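Local coordinates for ribosome inactivating type 1 protein (Iris hollandica, PDB 3MVG), which is a type 1 ribosome-inactivating protein of Iris, a single chain with the mixed alpha and beta fold of that family, at residues Arg119-Gly125 and Asp186-Val192; Thr11-Ser17 and Val172-Asp178; Val33-Leu38 and Glu207-Ala211. All blocks are in the same frame, centred on the assembly; numbering follows the deposited sequence. Where two conformers were deposited one is given.

In the fold
None of the three contacts is fully buried; contacts 1 and 2 include exposed residues, contact 3 mixes buried with partly exposed ones, and each touches the second subunit. Contacts 1 and 2 adjoin, their centres about 16 Å apart, because Asp186 and Phe188 of the first lie against Asn175 and Val172 of the second. Contact 3 stands apart, farthest from the middle of the chain, its centre about 28 Å from that of contact 2. Contact 1 pairs two loops through backbone bonds, an Arg-Asp bridge and waters. Contact 2 joins the start of helix 13-27 to residues 172-178, from helix 166-173 past strand 176-177, with a carboxylate at its heart. Contact 3 is mainly apolar and has no direct hydrogen bond.

Contact 1: residues Arg119-Gly125 and Asp186-Val192; sequences RENIDLG and DNFRPRV. Unlike the reference sequence in segment 186-192: Arg191 (reference Ser).
Arg189 reaches back over the loop 119-125 with its chain extended from CG to NE, and nearly every atom of it finds something there. CB rests 3.5 Å from the carbonyl O of Glu120. CG is close to both Ile122 O and Asp123 OD1, and CD passes between that same carboxylate and Glu120 O. NE then gives its hydrogen to Asp123 OD1 at 2.8 Å, a salt bridge in which the oxygen lies near the guanidinium plane but is approached from above the carboxylate plane, the two planes being turned 50° apart. Over the centre of one guanidinium face sits Asn121 O, 3.2 Å from Arg189 CZ, a polar contact without a hydrogen bond. At the tip, NH1 donates to a water that also binds Asn121 OD1, while NH2 holds weakly to another water, which accepts from Asp123 N. Beneath this side chain the two loops form a single antiparallel bridge, with Leu124 and Phe188 as a hydrogen-bonded pair: Leu124 N to Phe188 O is 2.8 Å, and the return bond from Phe188 N to Leu124 O is 3.0 Å. The bridge links the stretches leading into helices 126-138 and 192-199, one ending at the N-cap residue Gly125 and the other running through the N-cap residue Arg191. Leu124 lays CB over one face of the Phe188 ring, toward its rim, and sends CD1 to Pro190 CD at 3.8 Å. The proline ring also presses CG against Arg119 O, at 3.3 Å. Arg119 turns its own guanidinium toward Gln198, Gln112 and Tyr108. Asp123 OD2 and Asn187 ND2 are joined through a further water, 2.7 Å from the carboxylate oxygen.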
loop_
_atom_site.group_PDB
_atom_site.type_symbol
_atom_site.label_atom_id
_atom_site.label_comp_id
_atom_site.label_asym_id
_atom_site.label_seq_id
_atom_site.Cartn_x
_atom_site.Cartn_y
_atom_site.Cartn_z
ATOM N N ARG A 119 -13.343 -2.515 18.185
ATOM C CA ARG A 119 -12.283 -3.000 17.306
ATOM C C ARG A 119 -10.981 -2.190 17.386
ATOM O O ARG A 119 -9.929 -2.676 16.970
ATOM C CB ARG A 119 -12.778 -3.184 15.874
ATOM C CG ARG A 119 -13.065 -1.924 15.096
ATOM C CD ARG A 119 -13.932 -2.301 13.920
ATOM N NE ARG A 119 -14.226 -1.220 12.987
ATOM C CZ ARG A 119 -15.177 -0.304 13.157
ATOM N NH1 ARG A 119 -15.377 0.604 12.215
ATOM N NH2 ARG A 119 -15.909 -0.276 14.262
ATOM N N GLU A 120 -11.034 -0.993 17.973
ATOM C CA GLU A 120 -9.814 -0.241 18.284
ATOM C C GLU A 120 -8.899 -1.017 19.228
ATOM O O GLU A 120 -7.707 -0.727 19.313
ATOM C CB GLU A 120 -10.137 1.126 18.904
ATOM C CG GLU A 120 -10.596 2.182 17.920
ATOM C CD GLU A 120 -10.993 3.494 18.579
ATOM O OE1 GLU A 120 -10.238 3.995 19.440
ATOM O OE2 GLU A 120 -12.059 4.032 18.213
ATOM N N ASN A 121 -9.465 -1.997 19.932
ATOM C CA ASN A 121 -8.723 -2.781 20.922
ATOM C C ASN A 121 -8.468 -4.236 20.517
ATOM O O ASN A 121 -8.115 -5.072 21.351
ATOM C CB ASN A 121 -9.431 -2.700 22.284
ATOM C CG ASN A 121 -9.626 -1.266 22.750
ATOM O OD1 ASN A 121 -8.718 -0.441 22.660
ATOM N ND2 ASN A 121 -10.821 -0.962 23.239
ATOM N N ILE A 122 -8.626 -4.522 19.226
ATOM C CA ILE A 122 -8.470 -5.876 18.690
ATOM C C ILE A 122 -7.321 -5.912 17.686
ATOM O O ILE A 122 -7.355 -5.224 16.666
ATOM C CB ILE A 122 -9.786 -6.377 18.046
ATOM C CG1 ILE A 122 -10.866 -6.538 19.129
ATOM C CG2 ILE A 122 -9.554 -7.680 17.260
ATOM C CD1 ILE A 122 -12.268 -6.813 18.597
ATOM N N ASP A 123 -6.296 -6.707 17.995
ATOM C CA ASP A 123 -5.119 -6.854 17.122
ATOM C C ASP A 123 -5.506 -7.395 15.752
ATOM O O ASP A 123 -6.317 -8.317 15.652
ATOM C CB ASP A 123 -4.087 -7.823 17.722
ATOM C CG ASP A 123 -3.308 -7.236 18.884
ATOM O OD1 ASP A 123 -3.334 -6.017 19.101
ATOM O OD2 ASP A 123 -2.636 -8.030 19.576
ATOM N N LEU A 124 -4.910 -6.813 14.718
ATOM C CA LEU A 124 -5.038 -7.289 13.349
ATOM C C LEU A 124 -3.675 -7.658 12.793
ATOM O O LEU A 124 -2.691 -6.934 12.980
ATOM C CB LEU A 124 -5.671 -6.210 12.471
ATOM C CG LEU A 124 -7.081 -5.754 12.854
ATOM C CD1 LEU A 124 -7.530 -4.654 11.917
ATOM C CD2 LEU A 124 -8.088 -6.909 12.828
ATOM N N GLY A 125 -3.630 -8.774 12.084
ATOM C CA GLY A 125 -2.400 -9.294 11.493
ATOM C C GLY A 125 -2.648 -10.736 11.121
ATOM O O GLY A 125 -3.770 -11.233 11.275
ATOM N N ASP A 186 3.739 -9.145 12.352
ATOM C CA ASP A 186 3.465 -8.168 13.394
ATOM C C ASP A 186 1.998 -7.755 13.387
ATOM O O ASP A 186 1.300 -7.933 12.390
ATOM C CB ASP A 186 4.343 -6.931 13.204
ATOM C CG ASP A 186 5.823 -7.226 13.357
ATOM O OD1 ASP A 186 6.197 -8.225 14.010
ATOM O OD2 ASP A 186 6.630 -6.434 12.816
ATOM N N ASN A 187 1.553 -7.191 14.501
ATOM C CA ASN A 187 0.179 -6.759 14.674
ATOM C C ASN A 187 0.058 -5.257 14.751
ATOM O O ASN A 187 1.010 -4.571 15.133
ATOM C CB ASN A 187 -0.389 -7.364 15.952
ATOM C CG ASN A 187 -0.609 -8.849 15.837
ATOM O OD1 ASN A 187 -0.873 -9.366 14.757
ATOM N ND2 ASN A 187 -0.511 -9.545 16.959
ATOM N N PHE A 188 -1.110 -4.754 14.376
ATOM C CA PHE A 188 -1.482 -3.371 14.648
ATOM C C PHE A 188 -2.941 -3.379 15.084
ATOM O O PHE A 188 -3.649 -4.372 14.891
ATOM C CB PHE A 188 -1.255 -2.476 13.414
ATOM C CG PHE A 188 -2.247 -2.700 12.300
ATOM C CD1 PHE A 188 -2.037 -3.705 11.367
ATOM C CD2 PHE A 188 -3.383 -1.899 12.178
ATOM C CE1 PHE A 188 -2.953 -3.925 10.337
ATOM C CE2 PHE A 188 -4.297 -2.109 11.154
ATOM C CZ PHE A 188 -4.085 -3.124 10.235
ATOM N N ARG A 189 -3.382 -2.281 15.684
ATOM C CA ARG A 189 -4.795 -2.085 15.973
ATOM C C ARG A 189 -5.278 -0.908 15.143
ATOM O O ARG A 189 -4.557 0.091 15.024
ATOM C CB ARG A 189 -5.018 -1.841 17.459
ATOM C CG ARG A 189 -4.755 -3.084 18.274
ATOM C CD ARG A 189 -4.799 -2.817 19.755
ATOM N NE ARG A 189 -4.738 -4.072 20.499
ATOM C CZ ARG A 189 -5.018 -4.197 21.793
ATOM N NH1 ARG A 189 -5.393 -3.139 22.504
ATOM N NH2 ARG A 189 -4.937 -5.387 22.369
ATOM N N PRO A 190 -6.480 -1.019 14.546
ATOM C CA PRO A 190 -6.929 0.030 13.637
ATOM C C PRO A 190 -7.101 1.348 14.366
ATOM O O PRO A 190 -7.678 1.389 15.455
ATOM C CB PRO A 190 -8.266 -0.497 13.114
ATOM C CG PRO A 190 -8.747 -1.420 14.168
ATOM C CD PRO A 190 -7.504 -2.065 14.719
ATOM N N ARG A 191 -6.564 2.399 13.756
ATOM C CA ARG A 191 -6.592 3.743 14.305
ATOM C C ARG A 191 -7.978 4.369 14.091
ATOM O O ARG A 191 -8.804 3.827 13.349
ATOM C CB ARG A 191 -5.489 4.577 13.637
ATOM C CG ARG A 191 -5.710 4.770 12.149
ATOM C CD ARG A 191 -4.542 5.397 11.399
ATOM N NE ARG A 191 -3.615 4.401 10.870
ATOM C CZ ARG A 191 -2.473 4.047 11.453
ATOM N NH1 ARG A 191 -2.102 4.594 12.603
ATOM N NH2 ARG A 191 -1.707 3.130 10.898
ATOM N N VAL A 192 -8.239 5.495 14.753
ATOM C CA VAL A 192 -9.434 6.304 14.506
ATOM C C VAL A 192 -9.572 6.611 13.002
ATOM O O VAL A 192 -10.682 6.674 12.458
ATOM C CB VAL A 192 -9.393 7.600 15.367
ATOM C CG1 VAL A 192 -10.377 8.647 14.873
ATOM C CG2 VAL A 192 -9.649 7.259 16.837
HETATM O O HOH W 1 -6.511 1.445 18.088
HETATM O O HOH W 2 -5.933 -0.459 22.097
HETATM O O HOH W 3 -6.054 -7.910 20.642
HETATM O O HOH W 4 0.067 -8.119 19.317
HETATM O O HOH W 5 -0.606 -6.486 11.098
#

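Contact 2: residues Thr11-Ser17 and Val172-Asp178; sequences TTRRSYS and VTNNIID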
loop_
_atom_site.group_PDB
_atom_site.type_symbol
_atom_site.label_atom_id
_atom_site.label_comp_id
_atom_site.label_asym_id
_atom_site.label_seq_id
_atom_site.Cartn_x
_atom_site.Cartn_y
_atom_site.Cartn_z
ATOM N N THR A 11 2.435 -17.230 4.429
ATOM C CA THR A 11 1.986 -15.915 3.955
ATOM C C THR A 11 3.136 -14.936 3.764
ATOM O O THR A 11 3.984 -14.753 4.644
ATOM C CB THR A 11 0.940 -15.294 4.901
ATOM O OG1 THR A 11 -0.262 -16.067 4.835
ATOM C CG2 THR A 11 0.597 -13.856 4.504
ATOM N N THR A 12 3.122 -14.292 2.603
ATOM C CA THR A 12 4.028 -13.200 2.289
ATOM C C THR A 12 3.182 -11.966 1.939
ATOM O O THR A 12 1.953 -12.071 1.787
ATOM C CB THR A 12 4.907 -13.557 1.076
ATOM O OG1 THR A 12 4.058 -13.788 -0.054
ATOM C CG2 THR A 12 5.764 -14.803 1.345
ATOM N N ARG A 13 3.825 -10.807 1.815
ATOM C CA ARG A 13 3.123 -9.602 1.372
ATOM C C ARG A 13 2.444 -9.879 0.032
ATOM O O ARG A 13 1.270 -9.546 -0.167
ATOM C CB ARG A 13 4.083 -8.416 1.254
ATOM C CG ARG A 13 4.824 -8.073 2.537
ATOM C CD ARG A 13 5.776 -6.889 2.330
ATOM N NE ARG A 13 7.007 -7.011 3.112
ATOM C CZ ARG A 13 7.380 -6.175 4.078
ATOM N NH1 ARG A 13 6.624 -5.132 4.395
ATOM N NH2 ARG A 13 8.517 -6.375 4.730
ATOM N N ARG A 14 3.186 -10.521 -0.869
ATOM C CA ARG A 14 2.718 -10.832 -2.210
ATOM C C ARG A 14 1.524 -11.784 -2.207
ATOM O O ARG A 14 0.555 -11.554 -2.927
ATOM C CB ARG A 14 3.883 -11.424 -3.009
ATOM C CG ARG A 14 3.751 -11.377 -4.521
ATOM C CD ARG A 14 5.098 -11.811 -5.109
ATOM N NE ARG A 14 5.223 -11.615 -6.551
ATOM C CZ ARG A 14 5.087 -12.577 -7.459
ATOM N NH1 ARG A 14 5.228 -12.290 -8.745
ATOM N NH2 ARG A 14 4.806 -13.824 -7.089
ATOM N N SER A 15 1.570 -12.843 -1.398
ATOM C CA SER A 15 0.469 -13.808 -1.385
ATOM C C SER A 15 -0.822 -13.207 -0.821
ATOM O O SER A 15 -1.911 -13.498 -1.321
ATOM C CB SER A 15 0.827 -15.120 -0.674
ATOM O OG SER A 15 0.930 -14.975 0.737
ATOM N N TYR A 16 -0.694 -12.360 0.194
ATOM C CA TYR A 16 -1.864 -11.702 0.763
ATOM C C TYR A 16 -2.451 -10.717 -0.253
ATOM O O TYR A 16 -3.659 -10.698 -0.493
ATOM C CB TYR A 16 -1.504 -11.018 2.081
ATOM C CG TYR A 16 -2.685 -10.321 2.713
ATOM C CD1 TYR A 16 -3.734 -11.047 3.271
ATOM C CD2 TYR A 16 -2.759 -8.936 2.733
ATOM C CE1 TYR A 16 -4.833 -10.396 3.843
ATOM C CE2 TYR A 16 -3.843 -8.277 3.301
ATOM C CZ TYR A 16 -4.867 -9.013 3.855
ATOM O OH TYR A 16 -5.933 -8.329 4.410
ATOM N N SER A 17 -1.598 -9.917 -0.877
ATOM C CA SER A 17 -2.068 -8.969 -1.884
ATOM C C SER A 17 -2.655 -9.664 -3.112
ATOM O O SER A 17 -3.651 -9.188 -3.672
ATOM C CB SER A 17 -0.942 -8.034 -2.281
ATOM O OG SER A 17 -0.642 -7.176 -1.208
ATOM N N VAL A 172 -1.676 -3.925 6.637
ATOM C CA VAL A 172 -1.448 -5.358 6.796
ATOM C C VAL A 172 -0.122 -5.766 6.158
ATOM O O VAL A 172 0.714 -6.409 6.799
ATOM C CB VAL A 172 -2.622 -6.191 6.211
ATOM C CG1 VAL A 172 -2.387 -7.677 6.425
ATOM C CG2 VAL A 172 -3.932 -5.781 6.859
ATOM N N THR A 173 0.107 -5.389 4.907
ATOM C CA THR A 173 1.337 -5.832 4.251
ATOM C C THR A 173 2.584 -5.198 4.866
ATOM O O THR A 173 3.635 -5.837 4.883
ATOM C CB THR A 173 1.295 -5.653 2.728
ATOM O OG1 THR A 173 1.098 -4.279 2.429
ATOM C CG2 THR A 173 0.151 -6.465 2.121
ATOM N N ASN A 174 2.466 -3.999 5.428
ATOM C CA ASN A 174 3.593 -3.386 6.150
ATOM C C ASN A 174 4.012 -4.172 7.393
ATOM O O ASN A 174 5.074 -3.933 7.972
ATOM C CB ASN A 174 3.233 -1.976 6.593
ATOM C CG ASN A 174 3.177 -0.976 5.443
ATOM O OD1 ASN A 174 3.552 -1.273 4.313
ATOM N ND2 ASN A 174 2.673 0.214 5.739
ATOM N N ASN A 175 3.154 -5.090 7.818
ATOM C CA ASN A 175 3.415 -5.887 9.002
ATOM C C ASN A 175 3.652 -7.360 8.717
ATOM O O ASN A 175 3.752 -8.157 9.646
ATOM C CB ASN A 175 2.312 -5.641 10.020
ATOM C CG ASN A 175 2.496 -4.327 10.713
ATOM O OD1 ASN A 175 3.498 -4.131 11.407
ATOM N ND2 ASN A 175 1.576 -3.388 10.499
ATOM N N ILE A 176 3.755 -7.715 7.442
ATOM C CA ILE A 176 4.208 -9.042 7.055
ATOM C C ILE A 176 5.687 -8.911 6.723
ATOM O O ILE A 176 6.057 -8.355 5.691
ATOM C CB ILE A 176 3.409 -9.597 5.854
ATOM C CG1 ILE A 176 1.922 -9.746 6.221
ATOM C CG2 ILE A 176 4.019 -10.918 5.371
ATOM C CD1 ILE A 176 1.006 -9.970 5.025
ATOM N N ILE A 177 6.523 -9.406 7.625
ATOM C CA ILE A 177 7.958 -9.169 7.554
ATOM C C ILE A 177 8.563 -10.384 6.877
ATOM O O ILE A 177 9.072 -11.302 7.538
ATOM C CB ILE A 177 8.548 -8.950 8.958
ATOM C CG1 ILE A 177 7.673 -8.001 9.796
ATOM C CG2 ILE A 177 9.994 -8.462 8.864
ATOM C CD1 ILE A 177 7.422 -6.600 9.210
ATOM N N ASP A 178 8.481 -10.411 5.553
ATOM C CA ASP A 178 8.803 -11.618 4.811
ATOM C C ASP A 178 10.214 -11.638 4.242
ATOM O O ASP A 178 10.559 -12.543 3.496
ATOM C CB ASP A 178 7.741 -11.917 3.733
ATOM C CG ASP A 178 7.641 -10.834 2.674
ATOM O OD1 ASP A 178 8.547 -9.975 2.558
ATOM O OD2 ASP A 178 6.626 -10.850 1.946
HETATM O O HOH W 6 7.188 -3.221 6.479
HETATM O O HOH W 7 6.223 -10.582 -0.654
#
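Asp178 meets the first turn of helix 13-27 with its carboxylate. OD2 accepts from the backbone N of Arg13 at 2.8 Å in a fairly straight bond (164°), met on the anti side, tilted 27° out of the carboxylate plane. A water 2.6 Å from OD2 donates to it and in turn accepts from Arg14 N, so one oxygen serves two amide N-H groups at the helix start, one directly and one through the water. CG of Asp178 sits between the backbone N and carbonyl carbon (chi1 62°), which carries the carboxylate in toward the helix start. In the Arg13 conformer described, one of two, OD1 takes a weak bond from Arg13 NE at 3.4 Å, part of a salt bridge, and lies at the edge of the guanidinium. The start of this helix is closed by a capping box: Ser15 N donates to Thr12 OG1, and Thr12 N donates to Ser15 OG, each at 3.0 Å. Thr12 OG1 also hydrogen-bonds a glycerol. A negative carboxylate here would probably be stabilised by the positive end of the helix dipole.

The tip of Arg13 is less certain; in this conformer one guanidinium face lies over Ile176 O, without a hydrogen bond, and NH1 donates to a water that donates onward to Asn174 O. Farther along the helix the contact turns apolar. The Tyr16 ring lies against Val172, whose CG1 makes a CH-pi contact over one face, 4.0 Å from the centroid. Thr173 CG2 comes to the ring edge and also touches Ser17 OG. The hydroxyls of Tyr16 and Ser17 bond Leu158 O and Glu169 OE1. Ile176 CD1 packs on Thr11 CG2 at 3.9 Å, between the helix start and the short strand 176-177.

Contact 3: residues Val33-Leu38 and Glu207-Ala211; sequences VHDIPL and EVQRA
His34 and Val208 are joined by a single water, which gathers three groups where the hairpin of strands 32-33 and 36-37 meets the end of helix 201-210. It lies 2.7 Å from His34 NE2, in the plane of the imidazole at its edge, and 2.9 Å from both Val208 O and Ala211 O. The hairpin turns through a type I' beta turn from Val33 to Ile36, with Val33 N bonded to Ile36 O and Ile36 N to Val33 O. His34 occupies the first corner of this turn, and its CG, anti to the carbonyl carbon (chi1 -64°), places the ring edge beside Val208. Besides the water at NE2, ring atom CD2 comes edge-on to Val208 O at 3.5 Å and approaches Val208 CG1; the histidine and valine side chains run past each other in opposite directions. No direct hydrogen bond joins the two segments, so the rest of the contact is packing.

Val208 CG1 is the hub of the apolar part, meeting Val33 CG1 at 4.2 Å and, in the Ile36 conformer described, Ile36 CD1 a little farther off. Val235 of helix 235-240 touches His34, Val208 and Ala211, and Leu247 lies against Val33 and Ile36, extending this patch into the later part of the chain. Gln209 CG also lies near Val33 CG1. The glutamine amide is held by residues of its own chain: NE2 donates to Leu248 O and Ser205 O, and OE1 accepts from Trp250 N. The Leu38 side chain crosses that of Gln209 at about a right angle, bringing Leu38 CD1 3.4 Å from Gln209 OE1.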
loop_
_atom_site.group_PDB
_atom_site.type_symbol
_atom_site.label_atom_id
_atom_site.label_comp_id
_atom_site.label_asym_id
_atom_site.label_seq_id
_atom_site.Cartn_x
_atom_site.Cartn_y
_atom_site.Cartn_z
ATOM N N VAL A 33 -15.547 2.630 -12.802
ATOM C CA VAL A 33 -15.914 4.048 -12.679
ATOM C C VAL A 33 -14.698 4.794 -12.137
ATOM O O VAL A 33 -14.233 4.511 -11.025
ATOM C CB VAL A 33 -17.148 4.263 -11.760
ATOM C CG1 VAL A 33 -17.474 5.745 -11.635
ATOM C CG2 VAL A 33 -18.371 3.507 -12.299
ATOM N N HIS A 34 -14.167 5.725 -12.929
ATOM C CA HIS A 34 -12.919 6.425 -12.581
ATOM C C HIS A 34 -11.812 5.461 -12.150
ATOM O O HIS A 34 -11.079 5.715 -11.188
ATOM C CB HIS A 34 -13.153 7.485 -11.507
ATOM C CG HIS A 34 -14.046 8.598 -11.950
ATOM N ND1 HIS A 34 -13.625 9.573 -12.829
ATOM C CD2 HIS A 34 -15.332 8.890 -11.642
ATOM C CE1 HIS A 34 -14.618 10.422 -13.040
ATOM N NE2 HIS A 34 -15.664 10.028 -12.337
ATOM N N ASP A 35 -11.722 4.344 -12.870
ATOM C CA ASP A 35 -10.686 3.324 -12.661
ATOM C C ASP A 35 -10.795 2.573 -11.335
ATOM O O ASP A 35 -9.811 1.983 -10.871
ATOM C CB ASP A 35 -9.281 3.887 -12.907
ATOM C CG ASP A 35 -9.058 4.240 -14.355
ATOM O OD1 ASP A 35 -9.643 3.569 -15.233
ATOM O OD2 ASP A 35 -8.304 5.191 -14.619
ATOM N N ILE A 36 -11.988 2.605 -10.744
ATOM C CA ILE A 36 -12.310 1.805 -9.573
ATOM C C ILE A 36 -13.445 0.853 -9.958
ATOM O O ILE A 36 -14.424 1.273 -10.586
ATOM C CB ILE A 36 -12.733 2.675 -8.370
ATOM C CG1 ILE A 36 -11.735 3.814 -8.144
ATOM C CG2 ILE A 36 -12.876 1.814 -7.113
ATOM C CD1 ILE A 36 -12.139 4.759 -7.045
ATOM N N PRO A 37 -13.313 -0.440 -9.612
ATOM C CA PRO A 37 -14.387 -1.386 -9.922
ATOM C C PRO A 37 -15.704 -1.044 -9.237
ATOM O O PRO A 37 -15.734 -0.693 -8.052
ATOM C CB PRO A 37 -13.860 -2.708 -9.363
ATOM C CG PRO A 37 -12.387 -2.571 -9.426
ATOM C CD PRO A 37 -12.116 -1.134 -9.090
ATOM N N LEU A 38 -16.783 -1.164 -10.001
ATOM C CA LEU A 38 -18.129 -0.984 -9.492
ATOM C C LEU A 38 -18.696 -2.339 -9.113
ATOM O O LEU A 38 -18.671 -3.274 -9.915
ATOM C CB LEU A 38 -18.997 -0.347 -10.577
ATOM C CG LEU A 38 -20.432 0.054 -10.220
ATOM C CD1 LEU A 38 -20.442 1.143 -9.170
ATOM C CD2 LEU A 38 -21.155 0.523 -11.477
ATOM N N GLU A 207 -19.924 9.511 -3.844
ATOM C CA GLU A 207 -19.290 10.724 -4.356
ATOM C C GLU A 207 -18.481 10.448 -5.620
ATOM O O GLU A 207 -18.491 11.248 -6.557
ATOM C CB GLU A 207 -18.429 11.410 -3.293
ATOM C CG GLU A 207 -19.219 12.026 -2.122
ATOM C CD GLU A 207 -20.290 13.016 -2.559
ATOM O OE1 GLU A 207 -20.016 13.848 -3.452
ATOM O OE2 GLU A 207 -21.401 12.963 -1.999
ATOM N N VAL A 208 -17.806 9.303 -5.680
ATOM C CA VAL A 208 -17.090 8.943 -6.901
ATOM C C VAL A 208 -18.054 8.822 -8.091
ATOM O O VAL A 208 -17.756 9.309 -9.189
ATOM C CB VAL A 208 -16.228 7.672 -6.714
ATOM C CG1 VAL A 208 -15.717 7.140 -8.060
ATOM C CG2 VAL A 208 -15.076 7.961 -5.784
ATOM N N GLN A 209 -19.200 8.190 -7.861
ATOM C CA GLN A 209 -20.179 7.973 -8.931
ATOM C C GLN A 209 -20.891 9.249 -9.389
ATOM O O GLN A 209 -21.297 9.339 -10.549
ATOM C CB GLN A 209 -21.183 6.881 -8.556
ATOM C CG GLN A 209 -20.563 5.492 -8.604
ATOM C CD GLN A 209 -21.357 4.474 -7.836
ATOM O OE1 GLN A 209 -22.306 3.887 -8.349
ATOM N NE2 GLN A 209 -20.971 4.253 -6.585
ATOM N N ARG A 210 -21.014 10.229 -8.497
ATOM C CA ARG A 210 -21.721 11.481 -8.802
ATOM C C ARG A 210 -20.778 12.616 -9.189
ATOM O O ARG A 210 -21.233 13.717 -9.536
ATOM C CB ARG A 210 -22.558 11.922 -7.604
ATOM C CG ARG A 210 -23.608 10.929 -7.164
ATOM C CD ARG A 210 -24.547 11.559 -6.158
ATOM N NE ARG A 210 -25.389 12.576 -6.790
ATOM C CZ ARG A 210 -26.465 13.127 -6.233
ATOM N NH1 ARG A 210 -26.853 12.769 -5.014
ATOM N NH2 ARG A 210 -27.159 14.039 -6.900
ATOM N N ALA A 211 -19.472 12.370 -9.140
ATOM C CA ALA A 211 -18.487 13.425 -9.377
ATOM C C ALA A 211 -18.603 14.006 -10.785
ATOM O O ALA A 211 -18.952 13.301 -11.734
ATOM C CB ALA A 211 -17.087 12.904 -9.136
HETATM O O HOH W 8 -18.311 10.486 -11.792
#